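Long-range contacts in protein (adenylosuccinate lyase) (Thermotoga maritima, PDB 1C3C), which catalyses two fumarate-releasing steps of de novo purine biosynthesis, giving AMP from adenylosuccinate and AICAR from SAICAR: residues H387-L392 and E406-F411; N128-T133 and V335-M340; D11-E16 and L103-A108. All coordinates share one frame; numbering follows the deposited sequence.

Contact 1: residues H387-L392 and E406-F411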
loop_
_atom_site.group_PDB
_atom_site.type_symbol
_atom_site.label_atom_id
_atom_site.label_comp_id
_atom_site.label_asym_id
_atom_site.label_seq_id
_atom_site.Cartn_x
_atom_site.Cartn_y
_atom_site.Cartn_z
ATOM N N HIS A 387 35.086 22.461 -28.732
ATOM C CA HIS A 387 35.170 21.738 -27.459
ATOM C C HIS A 387 35.706 22.610 -26.339
ATOM O O HIS A 387 36.465 23.568 -26.569
ATOM C CB HIS A 387 36.094 20.530 -27.645
ATOM C CG HIS A 387 35.420 19.418 -28.381
ATOM N ND1 HIS A 387 34.714 19.599 -29.540
ATOM C CD2 HIS A 387 35.327 18.104 -28.109
ATOM C CE1 HIS A 387 34.220 18.452 -29.973
ATOM N NE2 HIS A 387 34.585 17.531 -29.101
ATOM N N PHE A 388 35.397 22.258 -25.099
ATOM C CA PHE A 388 35.818 23.023 -23.926
ATOM C C PHE A 388 37.342 23.178 -23.864
ATOM O O PHE A 388 37.874 24.266 -23.568
ATOM C CB PHE A 388 35.368 22.275 -22.686
ATOM C CG PHE A 388 35.487 22.849 -21.308
ATOM C CD1 PHE A 388 35.866 22.045 -20.247
ATOM C CD2 PHE A 388 35.151 24.167 -21.039
ATOM C CE1 PHE A 388 35.910 22.538 -18.954
ATOM C CE2 PHE A 388 35.205 24.660 -19.751
ATOM C CZ PHE A 388 35.584 23.863 -18.692
ATOM N N LEU A 389 38.063 22.093 -24.093
ATOM C CA LEU A 389 39.532 22.150 -23.960
ATOM C C LEU A 389 40.070 23.257 -24.890
ATOM O O LEU A 389 40.831 24.112 -24.432
ATOM C CB LEU A 389 40.117 20.818 -24.339
ATOM C CG LEU A 389 41.489 20.343 -23.885
ATOM C CD1 LEU A 389 42.129 19.423 -24.905
ATOM C CD2 LEU A 389 42.392 21.446 -23.382
ATOM N N GLU A 390 39.638 23.261 -26.126
ATOM C CA GLU A 390 40.029 24.268 -27.124
ATOM C C GLU A 390 39.690 25.681 -26.719
ATOM O O GLU A 390 40.580 26.553 -26.809
ATOM C CB GLU A 390 39.464 23.887 -28.491
ATOM N N TYR A 391 38.499 25.992 -26.194
ATOM C CA TYR A 391 38.249 27.309 -25.618
ATOM C C TYR A 391 39.182 27.658 -24.463
ATOM O O TYR A 391 39.626 28.819 -24.313
ATOM C CB TYR A 391 36.816 27.463 -25.110
ATOM C CG TYR A 391 35.796 27.668 -26.201
ATOM C CD1 TYR A 391 34.891 26.700 -26.594
ATOM C CD2 TYR A 391 35.766 28.903 -26.868
ATOM C CE1 TYR A 391 33.976 26.926 -27.593
ATOM C CE2 TYR A 391 34.869 29.145 -27.885
ATOM C CZ TYR A 391 33.969 28.160 -28.241
ATOM O OH TYR A 391 33.052 28.410 -29.238
ATOM N N LEU A 392 39.455 26.674 -23.584
ATOM C CA LEU A 392 40.393 26.932 -22.504
ATOM C C LEU A 392 41.794 27.186 -23.072
ATOM O O LEU A 392 42.448 28.088 -22.566
ATOM C CB LEU A 392 40.469 25.802 -21.477
ATOM C CG LEU A 392 39.093 25.546 -20.793
ATOM C CD1 LEU A 392 39.115 24.166 -20.162
ATOM C CD2 LEU A 392 38.824 26.678 -19.833
ATOM N N GLU A 406 49.498 20.509 -18.677
ATOM C CA GLU A 406 48.751 20.523 -17.434
ATOM C C GLU A 406 47.229 20.572 -17.641
ATOM O O GLU A 406 46.466 19.903 -16.945
ATOM C CB GLU A 406 49.142 21.707 -16.570
ATOM C CG GLU A 406 50.436 21.551 -15.781
ATOM C CD GLU A 406 50.585 22.822 -14.947
ATOM O OE1 GLU A 406 50.524 23.909 -15.564
ATOM O OE2 GLU A 406 50.713 22.732 -13.708
ATOM N N LEU A 407 46.819 21.436 -18.553
ATOM C CA LEU A 407 45.427 21.512 -18.954
ATOM C C LEU A 407 44.904 20.202 -19.538
ATOM O O LEU A 407 43.860 19.721 -19.124
ATOM C CB LEU A 407 45.250 22.505 -20.102
ATOM C CG LEU A 407 44.429 23.724 -19.849
ATOM C CD1 LEU A 407 43.568 24.118 -21.021
ATOM C CD2 LEU A 407 43.287 23.672 -18.871
ATOM N N GLU A 408 45.666 19.664 -20.494
ATOM C CA GLU A 408 45.244 18.456 -21.180
ATOM C C GLU A 408 45.116 17.265 -20.251
ATOM O O GLU A 408 44.248 16.421 -20.428
ATOM C CB GLU A 408 46.213 18.074 -22.309
ATOM C CG GLU A 408 46.082 19.009 -23.506
ATOM C CD GLU A 408 47.116 18.745 -24.575
ATOM O OE1 GLU A 408 48.220 18.253 -24.258
ATOM O OE2 GLU A 408 46.823 19.039 -25.755
ATOM N N GLU A 409 45.957 17.178 -19.217
ATOM C CA GLU A 409 45.858 15.996 -18.353
ATOM C C GLU A 409 44.624 16.066 -17.466
ATOM O O GLU A 409 44.207 15.020 -16.969
ATOM C CB GLU A 409 47.172 15.909 -17.587
ATOM C CG GLU A 409 47.245 16.962 -16.495
ATOM C CD GLU A 409 48.597 17.131 -15.877
ATOM O OE1 GLU A 409 49.572 16.344 -16.197
ATOM O OE2 GLU A 409 48.870 17.822 -14.888
ATOM N N LEU A 410 43.959 17.207 -17.376
ATOM C CA LEU A 410 42.668 17.286 -16.659
ATOM C C LEU A 410 41.553 16.591 -17.410
ATOM O O LEU A 410 40.485 16.364 -16.847
ATOM C CB LEU A 410 42.304 18.755 -16.408
ATOM C CG LEU A 410 43.324 19.552 -15.576
ATOM C CD1 LEU A 410 42.857 20.991 -15.386
ATOM C CD2 LEU A 410 43.602 18.884 -14.239
ATOM N N PHE A 411 41.743 16.290 -18.691
ATOM C CA PHE A 411 40.736 15.650 -19.530
ATOM C C PHE A 411 40.938 14.149 -19.610
ATOM O O PHE A 411 40.381 13.412 -20.439
ATOM C CB PHE A 411 40.771 16.367 -20.912
ATOM C CG PHE A 411 40.197 17.756 -20.780
ATOM C CD1 PHE A 411 40.909 18.810 -20.256
ATOM C CD2 PHE A 411 38.878 18.006 -21.153
ATOM C CE1 PHE A 411 40.371 20.072 -20.080
ATOM C CE2 PHE A 411 38.332 19.260 -21.006
ATOM C CZ PHE A 411 39.049 20.323 -20.467
#
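F388, L389 and L392 on the short helix 388-393 pack against L407 and F411 of segment 406-411, in an apolar helix-helix contact of the all-helical C-terminal domain of adenylosuccinate lyase. No hydrogen bond crosses it; about 300 Å² of mostly hydrocarbon surface holds the two pieces together, and the nearest backbone pair is L389 with E408, their CA atoms 7.3 Å apart.

F411 is the wedge. Its ring reaches across to helix 388-393 and is met there from two directions. L389 lies over one face in a CH-pi contact, with CG 4.0 Å from the centroid of the F411 ring and only 12° off its normal. With CG anti to the backbone N (chi1 -158°), L389 lays its branch point over the middle of the ring. At the ring's edge, near its plane, stand CD1 of L392 and CD1 of F388. The two phenylalanines meet rim to rim, planes at 61°, with neither ring over the face of the other.

An aromatic residue suits the place of F411, because its flat ring can offer a face to L389 and an edge to F388 and L392 at once. L392 serves both aromatics, its CD1 also lying over the centre of the F388 ring. F388 and L392 also rest on V356 of helix 353-362, and the F411 ring meets that of F352. A little farther along, CD1 of L407 touches both leucines, 3.8 Å from CD2 of L389 and 3.6 Å from CB of L392.

Contact 2: residues N128-T133 and V335-M340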
loop_
_atom_site.group_PDB
_atom_site.type_symbol
_atom_site.label_atom_id
_atom_site.label_comp_id
_atom_site.label_asym_id
_atom_site.label_seq_id
_atom_site.Cartn_x
_atom_site.Cartn_y
_atom_site.Cartn_z
ATOM N N ASN A 128 32.718 -8.186 -14.270
ATOM C CA ASN A 128 34.162 -8.301 -14.612
ATOM C C ASN A 128 34.456 -8.107 -16.081
ATOM O O ASN A 128 35.548 -7.591 -16.469
ATOM C CB ASN A 128 34.674 -9.664 -14.109
ATOM C CG ASN A 128 34.964 -9.524 -12.628
ATOM O OD1 ASN A 128 36.062 -9.167 -12.202
ATOM N ND2 ASN A 128 33.968 -9.796 -11.799
ATOM N N ARG A 129 33.578 -8.605 -16.955
ATOM C CA ARG A 129 33.753 -8.405 -18.396
ATOM C C ARG A 129 33.950 -6.929 -18.715
ATOM O O ARG A 129 34.728 -6.639 -19.671
ATOM C CB ARG A 129 32.554 -9.002 -19.162
ATOM C CG ARG A 129 32.697 -8.843 -20.689
ATOM C CD ARG A 129 31.614 -9.613 -21.408
ATOM N NE ARG A 129 31.749 -11.046 -21.086
ATOM C CZ ARG A 129 30.727 -11.825 -20.749
ATOM N NH1 ARG A 129 31.053 -13.084 -20.459
ATOM N NH2 ARG A 129 29.478 -11.364 -20.656
ATOM N N TYR A 130 33.162 -6.018 -18.120
ATOM C CA TYR A 130 33.259 -4.590 -18.430
ATOM C C TYR A 130 33.914 -3.812 -17.311
ATOM O O TYR A 130 33.681 -2.597 -17.103
ATOM C CB TYR A 130 31.798 -4.044 -18.670
ATOM C CG TYR A 130 31.182 -4.828 -19.833
ATOM C CD1 TYR A 130 30.217 -5.793 -19.596
ATOM C CD2 TYR A 130 31.651 -4.643 -21.132
ATOM C CE1 TYR A 130 29.684 -6.547 -20.639
ATOM C CE2 TYR A 130 31.126 -5.394 -22.182
ATOM C CZ TYR A 130 30.149 -6.332 -21.916
ATOM O OH TYR A 130 29.619 -7.097 -22.951
ATOM N N LYS A 131 34.830 -4.462 -16.580
ATOM C CA LYS A 131 35.397 -3.870 -15.369
ATOM C C LYS A 131 36.016 -2.491 -15.596
ATOM O O LYS A 131 35.852 -1.604 -14.732
ATOM C CB LYS A 131 36.522 -4.822 -14.900
ATOM C CG LYS A 131 37.133 -4.276 -13.600
ATOM C CD LYS A 131 38.064 -5.445 -13.231
ATOM C CE LYS A 131 38.737 -5.304 -11.914
ATOM N NZ LYS A 131 39.198 -6.626 -11.345
ATOM N N HIS A 132 36.697 -2.310 -16.720
ATOM C CA HIS A 132 37.365 -1.059 -17.012
ATOM C C HIS A 132 36.700 -0.295 -18.159
ATOM O O HIS A 132 37.297 0.623 -18.725
ATOM C CB HIS A 132 38.853 -1.299 -17.318
ATOM C CG HIS A 132 39.588 -1.950 -16.170
ATOM N ND1 HIS A 132 39.533 -1.402 -14.897
ATOM C CD2 HIS A 132 40.409 -2.997 -16.051
ATOM C CE1 HIS A 132 40.268 -2.115 -14.045
ATOM N NE2 HIS A 132 40.783 -3.103 -14.725
ATOM N N THR A 133 35.498 -0.677 -18.564
ATOM C CA THR A 133 34.802 0.005 -19.668
ATOM C C THR A 133 34.295 1.368 -19.249
ATOM O O THR A 133 33.411 1.443 -18.368
ATOM C CB THR A 133 33.577 -0.874 -20.036
ATOM O OG1 THR A 133 34.112 -2.157 -20.411
ATOM C CG2 THR A 133 32.730 -0.269 -21.132
ATOM N N VAL A 335 26.059 -4.874 -25.111
ATOM C CA VAL A 335 26.659 -3.744 -24.403
ATOM C C VAL A 335 27.489 -2.974 -25.445
ATOM O O VAL A 335 28.408 -3.559 -26.024
ATOM C CB VAL A 335 27.541 -4.201 -23.233
ATOM C CG1 VAL A 335 28.273 -3.052 -22.587
ATOM C CG2 VAL A 335 26.627 -4.877 -22.174
ATOM N N ASN A 336 27.130 -1.727 -25.690
ATOM C CA ASN A 336 27.749 -0.966 -26.778
ATOM C C ASN A 336 28.902 -0.120 -26.194
ATOM O O ASN A 336 28.725 1.058 -25.860
ATOM C CB ASN A 336 26.665 -0.107 -27.434
ATOM C CG ASN A 336 25.580 -0.974 -28.085
ATOM O OD1 ASN A 336 25.891 -2.063 -28.618
ATOM N ND2 ASN A 336 24.312 -0.547 -28.064
ATOM N N GLU A 337 30.093 -0.728 -26.111
ATOM C CA GLU A 337 31.160 -0.057 -25.352
ATOM C C GLU A 337 31.587 1.223 -26.053
ATOM O O GLU A 337 31.929 2.274 -25.454
ATOM C CB GLU A 337 32.369 -0.994 -25.215
ATOM C CG GLU A 337 32.071 -2.212 -24.310
ATOM C CD GLU A 337 33.387 -2.956 -24.064
ATOM O OE1 GLU A 337 34.227 -2.592 -23.220
ATOM O OE2 GLU A 337 33.575 -3.952 -24.767
ATOM N N GLU A 338 31.631 1.169 -27.406
ATOM C CA GLU A 338 32.109 2.374 -28.093
ATOM C C GLU A 338 31.145 3.547 -27.884
ATOM O O GLU A 338 31.516 4.714 -27.687
ATOM C CB GLU A 338 32.344 2.131 -29.592
ATOM C CG GLU A 338 32.941 3.395 -30.227
ATOM C CD GLU A 338 34.047 4.088 -29.446
ATOM O OE1 GLU A 338 33.869 5.283 -29.037
ATOM O OE2 GLU A 338 35.125 3.446 -29.218
ATOM N N ARG A 339 29.844 3.241 -27.935
ATOM C CA ARG A 339 28.865 4.289 -27.657
ATOM C C ARG A 339 28.968 4.831 -26.255
ATOM O O ARG A 339 28.858 6.048 -26.008
ATOM C CB ARG A 339 27.443 3.728 -27.948
ATOM C CG ARG A 339 26.368 4.772 -27.702
ATOM C CD ARG A 339 26.412 5.819 -28.842
ATOM N NE ARG A 339 25.311 6.713 -28.528
ATOM C CZ ARG A 339 24.463 7.281 -29.377
ATOM N NH1 ARG A 339 24.602 7.094 -30.683
ATOM N NH2 ARG A 339 23.533 8.057 -28.850
ATOM N N MET A 340 29.187 3.973 -25.258
ATOM C CA MET A 340 29.390 4.435 -23.886
ATOM C C MET A 340 30.555 5.427 -23.794
ATOM O O MET A 340 30.465 6.450 -23.105
ATOM C CB MET A 340 29.664 3.253 -22.947
ATOM C CG MET A 340 28.470 2.326 -22.713
ATOM S SD MET A 340 28.897 0.847 -21.623
ATOM C CE MET A 340 27.191 0.275 -21.352
HETATM O O HOH W 1 30.013 -6.108 -25.495
#
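Y130 meets V335 and E337 with different parts of its ring, just where the long helix 93-129 gives way to a type I turn. Its CG stands anti to the carbonyl carbon (chi1 -59°), which carries the ring toward the strand residue V335. One face takes CG1 of V335 in a CH-pi contact, 3.9 Å from the Y130 ring centroid and offset toward the rim; the opposite face is covered by CG of R129. The carboxylate of E337 comes to the ring edge, its plane turned 80° from that of the ring, with CD 3.8 Å from CD2 of Y130.

The E337 chain, extended beyond CG, brings OE1 to T133, whose OG1 donates a 2.8 Å hydrogen bond to OE1 of E337 from above the carboxylate plane, 38° out of it. Threonine suits this spot because OG1 can bind the acid while CG2 of T133 lies against the E337 chain and also reaches SD of M340, 4.0 Å away. At the tyrosine's end a water lies 2.8 Å from OH of Y130 and donates to O of V335. Cutting Y130 back to an alanine is likely to leave the methyls of V335 without their ring and the water without its hydroxyl partner.

T133, V335 and M340 also touch F149 of helix 149-173. The type I turn after helix 93-129 thus packs on V335 and the first turn of helix 337-344, at one end of the long-helix bundle characteristic of the fumarase/aspartase superfamily.

Contact 3: residues D11-E16 and L103-A108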
loop_
_atom_site.group_PDB
_atom_site.type_symbol
_atom_site.label_atom_id
_atom_site.label_comp_id
_atom_site.label_asym_id
_atom_site.label_seq_id
_atom_site.Cartn_x
_atom_site.Cartn_y
_atom_site.Cartn_z
ATOM N N ASP A 11 4.879 -26.060 -10.627
ATOM C CA ASP A 11 4.508 -27.400 -10.154
ATOM C C ASP A 11 4.230 -27.464 -8.649
ATOM O O ASP A 11 3.484 -28.303 -8.165
ATOM C CB ASP A 11 5.640 -28.363 -10.498
ATOM C CG ASP A 11 5.845 -28.266 -12.018
ATOM O OD1 ASP A 11 6.753 -27.534 -12.473
ATOM O OD2 ASP A 11 4.999 -28.870 -12.702
ATOM N N LEU A 12 4.817 -26.540 -7.881
ATOM C CA LEU A 12 4.595 -26.495 -6.446
ATOM C C LEU A 12 3.187 -26.101 -6.089
ATOM O O LEU A 12 2.728 -26.426 -4.977
ATOM C CB LEU A 12 5.525 -25.393 -5.924
ATOM C CG LEU A 12 5.808 -25.281 -4.444
ATOM C CD1 LEU A 12 6.222 -26.654 -3.890
ATOM C CD2 LEU A 12 6.967 -24.286 -4.230
ATOM N N TRP A 13 2.503 -25.286 -6.904
ATOM C CA TRP A 13 1.267 -24.657 -6.521
ATOM C C TRP A 13 0.053 -25.286 -7.214
ATOM O O TRP A 13 -1.002 -24.650 -7.224
ATOM C CB TRP A 13 1.325 -23.118 -6.787
ATOM C CG TRP A 13 2.409 -22.485 -5.939
ATOM C CD1 TRP A 13 3.585 -21.949 -6.403
ATOM C CD2 TRP A 13 2.426 -22.352 -4.520
ATOM N NE1 TRP A 13 4.318 -21.475 -5.321
ATOM C CE2 TRP A 13 3.628 -21.713 -4.170
ATOM C CE3 TRP A 13 1.519 -22.669 -3.495
ATOM C CZ2 TRP A 13 3.958 -21.417 -2.838
ATOM C CZ3 TRP A 13 1.845 -22.394 -2.167
ATOM C CH2 TRP A 13 3.058 -21.749 -1.852
ATOM N N THR A 14 0.087 -26.535 -7.649
ATOM C CA THR A 14 -1.140 -27.183 -8.123
ATOM C C THR A 14 -1.948 -27.778 -6.987
ATOM O O THR A 14 -1.459 -27.978 -5.847
ATOM C CB THR A 14 -0.734 -28.338 -9.084
ATOM O OG1 THR A 14 0.059 -29.275 -8.286
ATOM C CG2 THR A 14 0.107 -27.813 -10.242
ATOM N N GLU A 15 -3.210 -28.126 -7.262
ATOM C CA GLU A 15 -4.014 -28.822 -6.251
ATOM C C GLU A 15 -3.406 -30.157 -5.875
ATOM O O GLU A 15 -3.380 -30.525 -4.682
ATOM C CB GLU A 15 -5.447 -29.031 -6.808
ATOM C CG GLU A 15 -6.106 -27.669 -6.993
ATOM C CD GLU A 15 -6.883 -27.211 -5.791
ATOM O OE1 GLU A 15 -6.581 -27.448 -4.605
ATOM O OE2 GLU A 15 -7.948 -26.578 -6.036
ATOM N N GLU A 16 -2.863 -30.876 -6.871
ATOM C CA GLU A 16 -2.230 -32.161 -6.584
ATOM C C GLU A 16 -1.083 -31.967 -5.590
ATOM O O GLU A 16 -0.894 -32.737 -4.636
ATOM C CB GLU A 16 -1.713 -32.795 -7.874
ATOM C CG GLU A 16 -0.986 -34.124 -7.696
ATOM C CD GLU A 16 -0.451 -34.671 -9.041
ATOM N N LEU A 103 6.068 -26.060 4.455
ATOM C CA LEU A 103 6.766 -26.848 3.426
ATOM C C LEU A 103 6.860 -26.131 2.070
ATOM O O LEU A 103 7.922 -26.112 1.434
ATOM C CB LEU A 103 6.056 -28.207 3.221
ATOM C CG LEU A 103 6.164 -29.189 4.426
ATOM C CD1 LEU A 103 5.297 -30.432 4.129
ATOM C CD2 LEU A 103 7.615 -29.594 4.688
ATOM N N ALA A 104 5.723 -25.607 1.645
ATOM C CA ALA A 104 5.643 -24.935 0.338
ATOM C C ALA A 104 6.553 -23.697 0.338
ATOM O O ALA A 104 7.258 -23.491 -0.665
ATOM C CB ALA A 104 4.205 -24.533 0.021
ATOM N N LEU A 105 6.455 -22.856 1.353
ATOM C CA LEU A 105 7.258 -21.611 1.296
ATOM C C LEU A 105 8.746 -21.891 1.455
ATOM O O LEU A 105 9.569 -21.149 0.905
ATOM C CB LEU A 105 6.728 -20.644 2.362
ATOM C CG LEU A 105 5.289 -20.134 2.097
ATOM C CD1 LEU A 105 4.922 -19.184 3.261
ATOM C CD2 LEU A 105 5.214 -19.387 0.771
ATOM N N VAL A 106 9.080 -22.931 2.223
ATOM C CA VAL A 106 10.495 -23.367 2.274
ATOM C C VAL A 106 10.943 -23.843 0.900
ATOM O O VAL A 106 12.016 -23.441 0.428
ATOM C CB VAL A 106 10.687 -24.459 3.360
ATOM C CG1 VAL A 106 12.097 -25.046 3.253
ATOM C CG2 VAL A 106 10.526 -23.814 4.729
ATOM N N GLU A 107 10.183 -24.700 0.246
ATOM C CA GLU A 107 10.604 -25.216 -1.082
ATOM C C GLU A 107 10.621 -24.093 -2.118
ATOM O O GLU A 107 11.562 -24.045 -2.913
ATOM C CB GLU A 107 9.683 -26.365 -1.506
ATOM C CG GLU A 107 10.071 -26.973 -2.873
ATOM C CD GLU A 107 11.513 -27.455 -2.917
ATOM O OE1 GLU A 107 12.098 -27.910 -1.895
ATOM O OE2 GLU A 107 12.135 -27.354 -4.005
ATOM N N ALA A 108 9.633 -23.210 -2.123
ATOM C CA ALA A 108 9.658 -22.075 -3.082
ATOM C C ALA A 108 10.886 -21.227 -2.784
ATOM O O ALA A 108 11.546 -20.698 -3.698
ATOM C CB ALA A 108 8.392 -21.223 -2.922
#
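A chi1 of -166° turns the L12 branch, CG opposite the backbone N, onto A104 and A108 of helix 93-129, whereas W13, next in the chain, has CG anti to the carbonyl carbon (chi1 -63°), which swings the indole's six-membered ring to the same helix. The two side chains thus converge on one face of it, at A104 and A108. L12 divides its methyls: CD2 sits 3.6 Å from CB of A108, while CD1 lies 4.0 Å from CG of E107, where the acid lends only its aliphatic stem.

W13 probes with its far corner. CH2 of W13 comes within 3.5 Å of CB of A104, and the same atom is 4.1 Å from CD2 of L105, which stands at the ring's edge near its plane. Although the CB of L105 points away, its chain brings the branch back to the indole. CG of L12 lies 4.1 Å above the plane of the W13 ring, offset toward its rim.

Alanine suits A104 and A108, one helical turn apart, because a bare methyl lets the backbone come close: CA of A104 is 7.0 Å from CA of L12. The indole also packs on F312 and P313 of helix 303-332, and its NE1 makes a weak hydrogen bond to T316. T14 then N-caps helix 15-35 through A17 N. The whole is an N-terminal turn lying against the long central helices of the bundle that typifies the fumarase/aspartase superfamily.

Along the chain the three contacts come in series: contact 3 closes first, contact 2 next and contact 1 last. Contacts 2 and 3 share helix 93-129, contact 3 using its body and contact 2 its C-terminal end with the turn that follows, and their centres lie about 41 Å apart on opposite sides of the chain's centre. Contact 1, within the C-terminal domain, is centred about 25 Å from contact 2 and about 63 Å from contact 3. The set therefore marks out an elongated molecule: the N-terminal turn is packed on the helical bundle, the bundle's end is joined to residues 335-340, and the C-terminal helices form a separate cluster beyond.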